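Local coordinates for protein putative trimethylamine methyltransferase (Rhizobium meliloti, PDB 4YYC) that probably transfers methyl groups, as a putative member of the trimethylamine methyltransferase family, at residues Arg192-Val197 with Ala218-Ala223. Sequence-based numbering, arbitrary orientation. Where two conformers were deposited one is given.
Sequences RHLDMV and AEDTVA
His193 NE2 donates a short, nearly straight hydrogen bond to Asp220 OD2, 2.7 Å long with an N-H...O angle of 173°. OD2 accepts on its anti lone pair, the one turned away from OD1, and the OD2 atom itself lies almost in the imidazole plane. The carboxylate plane is also nearly coplanar with the ring. The ring reaches this spot because CG of His193 sits between the backbone N and carbonyl carbon (chi1 68°). Leu194 packs beside the bond: its CG lies 3.5 Å above the plane of the His193 ring, toward the rim, and its CD2 comes within 3.8 Å of Asp220 OD2. One turn after His193, Val197 CG2 rests 3.8 Å from OG1 of Thr221, the residue after Asp220; this hydroxyl is already hydrogen-bonded to Arg217 O and Ser211 N. OD1 of Asp220 forms a salt bridge with Arg516 NE, which with the histidine bond would hold the rotation of the buried carboxylate. A leucine in place of His193 would probably leave Asp220 OD2 without its imidazole donor and the carboxylate less firmly oriented. The axes of 192-197 and 218-223 run in roughly the same direction, crossing at -34° with a closest approach of 10.0 Å. Helix 503-518 packs against both, through Ile513 and Lys517 on Leu194 and Phe512 on Asp220, while helix 254-265 lies against helix 215-229 through Val262 and Tyr263.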
ATOM      1  N   ARG A 192      28.087  21.207 -14.565  1.00 18.82           N
ATOM      2  CA  ARG A 192      26.797  21.267 -13.874  1.00 18.04           C
ATOM      3  C   ARG A 192      26.823  20.692 -12.474  1.00 17.34           C
ATOM      4  O   ARG A 192      26.068  21.114 -11.620  1.00 16.97           O
ATOM      5  CB  ARG A 192      25.674  20.661 -14.724  1.00 18.34           C
ATOM      6  CG  ARG A 192      25.814  19.181 -14.999  1.00 18.53           C
ATOM      7  CD  ARG A 192      24.754  18.568 -15.886  1.00 19.03           C
ATOM      8  NE  ARG A 192      24.684  19.181 -17.187  1.00 20.36           N
ATOM      9  CZ  ARG A 192      24.068  18.632 -18.248  1.00 21.42           C
ATOM     10  NH1 ARG A 192      23.507  17.427 -18.140  1.00 21.99           N
ATOM     11  NH2 ARG A 192      24.031  19.287 -19.403  1.00 22.22           N
ATOM     12  N   HIS A 193      27.665  19.687 -12.218  1.00 16.57           N
ATOM     13  CA  HIS A 193      27.793  19.126 -10.884  1.00 16.43           C
ATOM     14  C   HIS A 193      28.084  20.165  -9.806  1.00 16.63           C
ATOM     15  O   HIS A 193      27.629  20.053  -8.647  1.00 16.52           O
ATOM     16  CB  HIS A 193      28.865  18.045 -10.817  1.00 16.44           C
ATOM     17  CG  HIS A 193      30.276  18.549 -11.008  1.00 16.99           C
ATOM     18  ND1 HIS A 193      30.777  18.967 -12.217  1.00 17.67           N
ATOM     19  CD2 HIS A 193      31.285  18.692 -10.121  1.00 17.40           C
ATOM     20  CE1 HIS A 193      32.039  19.317 -12.082  1.00 17.84           C
ATOM     21  NE2 HIS A 193      32.374  19.145 -10.819  1.00 17.86           N
ATOM     22  N   LEU A 194      28.835  21.196 -10.180  1.00 17.13           N
ATOM     23  CA  LEU A 194      29.212  22.226  -9.226  1.00 17.78           C
ATOM     24  C   LEU A 194      27.978  23.020  -8.782  1.00 17.85           C
ATOM     25  O   LEU A 194      27.773  23.274  -7.599  1.00 17.85           O
ATOM     26  CB  LEU A 194      30.210  23.191  -9.884  1.00 18.38           C
ATOM     27  CG  LEU A 194      31.533  22.522 -10.254  1.00 18.85           C
ATOM     28  CD1 LEU A 194      32.253  23.356 -11.279  1.00 19.74           C
ATOM     29  CD2 LEU A 194      32.386  22.221  -9.035  1.00 19.15           C
ATOM     30  N   ASP A 195      27.169  23.385  -9.753  1.00 18.13           N
ATOM     31  CA  ASP A 195      25.891  24.094  -9.482  1.00 18.74           C
ATOM     32  C   ASP A 195      24.867  23.245  -8.749  1.00 18.11           C
ATOM     33  O   ASP A 195      24.086  23.779  -7.944  1.00 17.80           O
ATOM     34  CB  ASP A 195      25.326  24.646 -10.788  1.00 19.72           C
ATOM     35  CG  ASP A 195      26.228  25.675 -11.387  1.00 21.38           C
ATOM     36  OD1 ASP A 195      26.341  26.814 -10.840  1.00 24.04           O
ATOM     37  OD2 ASP A 195      26.913  25.354 -12.370  1.00 21.89           O
HETATM   38  N   MSE A 196      24.874  21.952  -9.054  1.00 17.53           N
HETATM   39  CA  MSE A 196      23.930  20.998  -8.433  1.00 17.62           C
HETATM   40  C   MSE A 196      24.303  20.925  -6.961  1.00 17.48           C
HETATM   41  O   MSE A 196      23.440  21.102  -6.104  1.00 17.04           O
HETATM   42  CB  MSE A 196      24.006  19.685  -9.165  1.00 17.85           C
HETATM   43  CG  MSE A 196      23.367  19.787 -10.548  1.00 19.07           C
HETATM   44 SE   MSE A 196      24.047  18.357 -11.755  1.00 21.15          SE
HETATM   45  CE  MSE A 196      22.895  17.021 -11.057  1.00 20.28           C
ATOM     46  N   VAL A 197      25.570  20.638  -6.632  1.00 17.07           N
ATOM     47  CA  VAL A 197      25.942  20.581  -5.209  1.00 17.20           C
ATOM     48  C   VAL A 197      25.684  21.937  -4.516  1.00 17.69           C
ATOM     49  O   VAL A 197      25.127  22.013  -3.412  1.00 17.60           O
ATOM     50  CB  VAL A 197      27.402  20.117  -5.010  1.00 17.85           C
ATOM     51  CG1 VAL A 197      27.843  20.281  -3.558  1.00 18.05           C
ATOM     52  CG2 VAL A 197      27.565  18.677  -5.512  1.00 17.72           C
ATOM     53  N   ALA A 218      33.334  13.769  -8.093  1.00 18.05           N
ATOM     54  CA  ALA A 218      33.296  13.321  -6.711  1.00 18.04           C
ATOM     55  C   ALA A 218      34.353  14.064  -5.908  1.00 18.48           C
ATOM     56  O   ALA A 218      34.091  14.472  -4.772  1.00 18.27           O
ATOM     57  CB  ALA A 218      33.460  11.807  -6.644  1.00 17.85           C
ATOM     58  N   GLU A 219      35.561  14.251  -6.462  1.00 19.24           N
ATOM     59  CA  GLU A 219      36.584  15.024  -5.760  0.50 20.04           C
ATOM     60  C   GLU A 219      36.109  16.454  -5.514  1.00 19.72           C
ATOM     61  O   GLU A 219      36.279  17.003  -4.414  1.00 19.45           O
ATOM     62  CB  GLU A 219      37.906  14.982  -6.542  0.50 21.24           C
ATOM     63  CG  GLU A 219      38.547  13.604  -6.483  0.50 22.34           C
ATOM     64  CD  GLU A 219      39.710  13.437  -7.432  0.50 23.90           C
ATOM     65  OE1 GLU A 219      39.903  14.297  -8.305  0.50 25.09           O
ATOM     66  OE2 GLU A 219      40.458  12.447  -7.265  0.50 25.73           O
ATOM     67  N   ASP A 220      35.481  17.046  -6.524  1.00 19.12           N
ATOM     68  CA  ASP A 220      34.926  18.394  -6.345  1.00 19.55           C
ATOM     69  C   ASP A 220      33.858  18.444  -5.238  1.00 18.87           C
ATOM     70  O   ASP A 220      33.804  19.409  -4.469  1.00 19.52           O
ATOM     71  CB  ASP A 220      34.310  18.939  -7.630  1.00 19.82           C
ATOM     72  CG  ASP A 220      35.337  19.300  -8.701  1.00 20.71           C
ATOM     73  OD1 ASP A 220      36.552  19.474  -8.433  1.00 21.85           O
ATOM     74  OD2 ASP A 220      34.929  19.467  -9.882  1.00 21.02           O
ATOM     75  N   THR A 221      33.005  17.416  -5.157  1.00 18.34           N
ATOM     76  CA  THR A 221      31.998  17.366  -4.121  1.00 17.80           C
ATOM     77  C   THR A 221      32.647  17.354  -2.747  1.00 18.16           C
ATOM     78  O   THR A 221      32.239  18.085  -1.857  1.00 18.07           O
ATOM     79  CB  THR A 221      31.100  16.126  -4.278  1.00 17.39           C
ATOM     80  OG1 THR A 221      30.438  16.148  -5.566  1.00 16.97           O
ATOM     81  CG2 THR A 221      30.049  16.023  -3.175  1.00 17.29           C
ATOM     82  N   VAL A 222      33.672  16.527  -2.587  1.00 18.45           N
ATOM     83  CA  VAL A 222      34.402  16.457  -1.313  1.00 19.26           C
ATOM     84  C   VAL A 222      35.017  17.816  -0.999  1.00 19.67           C
ATOM     85  O   VAL A 222      34.977  18.266   0.138  1.00 20.20           O
ATOM     86  CB  VAL A 222      35.438  15.299  -1.312  1.00 19.78           C
ATOM     87  CG1 VAL A 222      36.327  15.354  -0.070  1.00 20.60           C
ATOM     88  CG2 VAL A 222      34.731  13.962  -1.398  1.00 19.87           C
ATOM     89  N   ALA A 223      35.604  18.475  -1.972  1.00 20.11           N
ATOM     90  CA  ALA A 223      36.224  19.771  -1.738  1.00 20.97           C
ATOM     91  C   ALA A 223      35.196  20.821  -1.286  1.00 21.08           C
ATOM     92  O   ALA A 223      35.471  21.610  -0.367  1.00 21.49           O
ATOM     93  CB  ALA A 223      36.989  20.231  -2.997  1.00 21.23           C
TER